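PDB 1VPV: fatty acid-binding protein TM_1468 from Thermotoga maritima, which binds long-chain fatty acids such as palmitate and may take part in lipid transport or fatty acid metabolism. Local coordinates for residues Lys14-Val19 against Lys32-Ser37. Sequence-based numbering, arbitrary orientation.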
ATOM      1  N   LYS A  14     -14.330  20.393   5.503  1.00 26.68           N
ATOM      2  CA  LYS A  14     -13.302  19.654   6.222  1.00 23.38           C
ATOM      3  C   LYS A  14     -13.419  18.187   5.858  1.00 22.36           C
ATOM      4  O   LYS A  14     -14.478  17.563   6.043  1.00 20.48           O
ATOM      5  CB  LYS A  14     -13.479  19.844   7.733  1.00 25.26           C
ATOM      6  CG  LYS A  14     -13.108  21.262   8.258  1.00 23.90           C
ATOM      7  CD  LYS A  14     -13.154  21.330   9.794  1.00 16.75           C
ATOM      8  CE  LYS A  14     -14.562  21.153  10.283  1.00 18.52           C
ATOM      9  NZ  LYS A  14     -14.797  21.691  11.654  1.00 22.41           N
ATOM     10  N   VAL A  15     -12.326  17.634   5.346  1.00 22.11           N
ATOM     11  CA  VAL A  15     -12.321  16.270   4.811  1.00 21.84           C
ATOM     12  C   VAL A  15     -11.394  15.312   5.554  1.00 20.01           C
ATOM     13  O   VAL A  15     -10.203  15.558   5.659  1.00 19.95           O
ATOM     14  CB  VAL A  15     -11.901  16.282   3.323  1.00 21.91           C
ATOM     15  CG1 VAL A  15     -12.074  14.903   2.709  1.00 24.49           C
ATOM     16  CG2 VAL A  15     -12.721  17.283   2.548  1.00 25.17           C
ATOM     17  N   LYS A  16     -11.940  14.207   6.052  1.00 21.64           N
ATOM     18  CA  LYS A  16     -11.128  13.106   6.592  1.00 20.92           C
ATOM     19  C   LYS A  16     -10.696  12.199   5.462  1.00 22.43           C
ATOM     20  O   LYS A  16     -11.490  11.919   4.558  1.00 23.23           O
ATOM     21  CB  LYS A  16     -11.937  12.244   7.553  1.00 20.75           C
ATOM     22  CG  LYS A  16     -11.083  11.239   8.318  1.00 18.26           C
ATOM     23  CD  LYS A  16     -10.438  11.920   9.537  1.00 18.18           C
ATOM     24  CE  LYS A  16      -9.202  11.199   9.984  1.00 17.18           C
ATOM     25  NZ  LYS A  16      -8.625  11.926  11.130  1.00 16.92           N
ATOM     26  N   ILE A  17      -9.459  11.717   5.524  1.00 21.81           N
ATOM     27  CA  ILE A  17      -9.001  10.723   4.574  1.00 21.17           C
ATOM     28  C   ILE A  17      -8.779   9.433   5.359  1.00 22.06           C
ATOM     29  O   ILE A  17      -8.118   9.420   6.387  1.00 21.19           O
ATOM     30  CB  ILE A  17      -7.713  11.157   3.869  1.00 20.01           C
ATOM     31  CG1 ILE A  17      -7.988  12.358   2.976  1.00 24.20           C
ATOM     32  CG2 ILE A  17      -7.124  10.004   3.043  1.00 17.04           C
ATOM     33  CD1 ILE A  17      -6.724  13.046   2.410  1.00 22.72           C
ATOM     34  N   LEU A  18      -9.357   8.349   4.871  1.00 21.05           N
ATOM     35  CA  LEU A  18      -9.166   7.049   5.482  1.00 22.69           C
ATOM     36  C   LEU A  18      -8.507   6.108   4.474  1.00 22.34           C
ATOM     37  O   LEU A  18      -8.956   6.004   3.329  1.00 25.40           O
ATOM     38  CB  LEU A  18     -10.519   6.491   5.904  1.00 23.21           C
ATOM     39  CG  LEU A  18     -10.498   5.119   6.556  1.00 20.44           C
ATOM     40  CD1 LEU A  18      -9.866   5.189   7.915  1.00 20.28           C
ATOM     41  CD2 LEU A  18     -11.938   4.624   6.646  1.00 23.16           C
ATOM     42  N   VAL A  19      -7.430   5.446   4.869  1.00 21.91           N
ATOM     43  CA  VAL A  19      -6.930   4.287   4.078  1.00 20.81           C
ATOM     44  C   VAL A  19      -7.098   3.057   4.970  1.00 20.65           C
ATOM     45  O   VAL A  19      -7.356   3.171   6.162  1.00 22.43           O
ATOM     46  CB  VAL A  19      -5.462   4.443   3.625  1.00 19.35           C
ATOM     47  CG1 VAL A  19      -5.272   5.743   2.785  1.00 21.20           C
ATOM     48  CG2 VAL A  19      -4.504   4.443   4.834  1.00 23.14           C
ATOM     49  N   LYS A  32       0.158  14.428   9.925  1.00 21.96           N
ATOM     50  CA  LYS A  32       0.610  15.489   9.061  1.00 21.78           C
ATOM     51  C   LYS A  32      -0.390  15.762   7.904  1.00 22.19           C
ATOM     52  O   LYS A  32      -0.617  16.920   7.556  1.00 19.61           O
ATOM     53  CB  LYS A  32       1.999  15.110   8.537  1.00 21.06           C
ATOM     54  CG  LYS A  32       2.646  16.064   7.548  1.00 24.99           C
ATOM     55  CD  LYS A  32       4.141  15.704   7.402  1.00 28.27           C
ATOM     56  CE  LYS A  32       4.710  16.017   6.015  1.00 38.06           C
ATOM     57  NZ  LYS A  32       4.527  17.434   5.616  1.00 42.58           N
ATOM     58  N   TYR A  33      -0.967  14.705   7.318  1.00 20.57           N
ATOM     59  CA  TYR A  33      -1.975  14.845   6.265  1.00 22.75           C
ATOM     60  C   TYR A  33      -3.387  14.442   6.725  1.00 23.18           C
ATOM     61  O   TYR A  33      -4.303  14.302   5.881  1.00 22.40           O
ATOM     62  CB  TYR A  33      -1.572  14.040   5.009  1.00 22.80           C
ATOM     63  CG  TYR A  33      -0.280  14.522   4.417  1.00 22.54           C
ATOM     64  CD1 TYR A  33      -0.175  15.809   3.878  1.00 24.05           C
ATOM     65  CD2 TYR A  33       0.849  13.728   4.428  1.00 19.72           C
ATOM     66  CE1 TYR A  33       1.032  16.264   3.337  1.00 21.69           C
ATOM     67  CE2 TYR A  33       2.050  14.181   3.909  1.00 21.40           C
ATOM     68  CZ  TYR A  33       2.136  15.440   3.359  1.00 21.21           C
ATOM     69  OH  TYR A  33       3.335  15.865   2.835  1.00 25.68           O
ATOM     70  N   ASP A  34      -3.572  14.296   8.042  1.00 22.36           N
ATOM     71  CA  ASP A  34      -4.873  13.889   8.629  1.00 22.73           C
ATOM     72  C   ASP A  34      -5.469  12.640   7.897  1.00 22.61           C
ATOM     73  O   ASP A  34      -6.577  12.652   7.326  1.00 18.83           O
ATOM     74  CB  ASP A  34      -5.846  15.078   8.676  1.00 21.35           C
ATOM     75  CG  ASP A  34      -7.094  14.784   9.536  1.00 29.36           C
ATOM     76  OD1 ASP A  34      -7.040  13.805  10.313  1.00 30.87           O
ATOM     77  OD2 ASP A  34      -8.111  15.520   9.455  1.00 28.04           O
ATOM     78  N   ILE A  35      -4.666  11.581   7.883  1.00 22.94           N
ATOM     79  CA  ILE A  35      -5.037  10.328   7.294  1.00 22.94           C
ATOM     80  C   ILE A  35      -5.114   9.293   8.440  1.00 23.00           C
ATOM     81  O   ILE A  35      -4.190   9.163   9.226  1.00 21.15           O
ATOM     82  CB  ILE A  35      -4.001   9.874   6.265  1.00 24.02           C
ATOM     83  CG1 ILE A  35      -3.934  10.838   5.079  1.00 25.81           C
ATOM     84  CG2 ILE A  35      -4.291   8.447   5.787  1.00 25.57           C
ATOM     85  CD1 ILE A  35      -2.725  10.614   4.203  1.00 23.22           C
ATOM     86  N   ASP A  36      -6.227   8.566   8.494  1.00 22.68           N
ATOM     87  CA  ASP A  36      -6.456   7.515   9.451  1.00 22.30           C
ATOM     88  C   ASP A  36      -6.316   6.188   8.732  1.00 22.03           C
ATOM     89  O   ASP A  36      -6.489   6.111   7.506  1.00 25.51           O
ATOM     90  CB  ASP A  36      -7.881   7.657   9.976  1.00 24.33           C
ATOM     91  CG  ASP A  36      -8.117   6.955  11.314  1.00 29.42           C
ATOM     92  OD1 ASP A  36      -7.183   6.329  11.873  1.00 27.51           O
ATOM     93  OD2 ASP A  36      -9.276   7.037  11.789  1.00 30.64           O
ATOM     94  N   SER A  37      -6.035   5.147   9.508  1.00 20.87           N
ATOM     95  CA  SER A  37      -5.864   3.796   9.011  1.00 22.47           C
ATOM     96  C   SER A  37      -6.901   2.851   9.653  1.00 23.26           C
ATOM     97  O   SER A  37      -7.007   2.790  10.873  1.00 21.46           O
ATOM     98  CB  SER A  37      -4.442   3.310   9.337  1.00 21.12           C
ATOM     99  OG  SER A  37      -4.146   2.145   8.594  1.00 27.83           O
TER
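The carboxylate of Asp34 is met by Lys16 on the syn side of OD1, with NZ 2.6 Å from that oxygen and 25° out of the carboxylate plane; its other oxygen, OD2, is hydrogen-bonded to Tyr95. Nearby, Lys32 CG lies over the centre of one face of the Tyr33 ring, which meets Trp29 edge-to-face. At the second carboxylate, that of Asp36, Ser37 N donates a hydrogen bond to OD1 from above the plane, while OD2 forms a salt bridge with Arg86 and a hydrogen bond with Tyr90. The bend at chi2 (83°) turns the Lys16 chain toward Asp34, and the two side chains cross at about a right angle; CE lies 3.8 Å from Asp36 CB. Leu18 CD1 touches that CB, also at 3.8 Å, and helix 80-92 packs over Lys16 and Leu18.

The strands pair in parallel: Asp36 N donates to Ile17 O (3.0 Å), and Asp36 O accepts from Val19 N (2.9 Å), both nearly straight. The face bearing Ile17, Val19 and Ile35 is largely aliphatic, with Ser37 at its end. Ile17 CG2 lies 3.9 Å from Ile35 CG1, the branched side chains slanting across one another.

In this beta-alpha-beta unit of the DegV fold, the isoleucine face packs mainly against helix 138-149. Asp36 sits on the Leu18 face and Asp34 just before the strand; several polar partners probably favour the ionised form of each and limit carboxylate rotation.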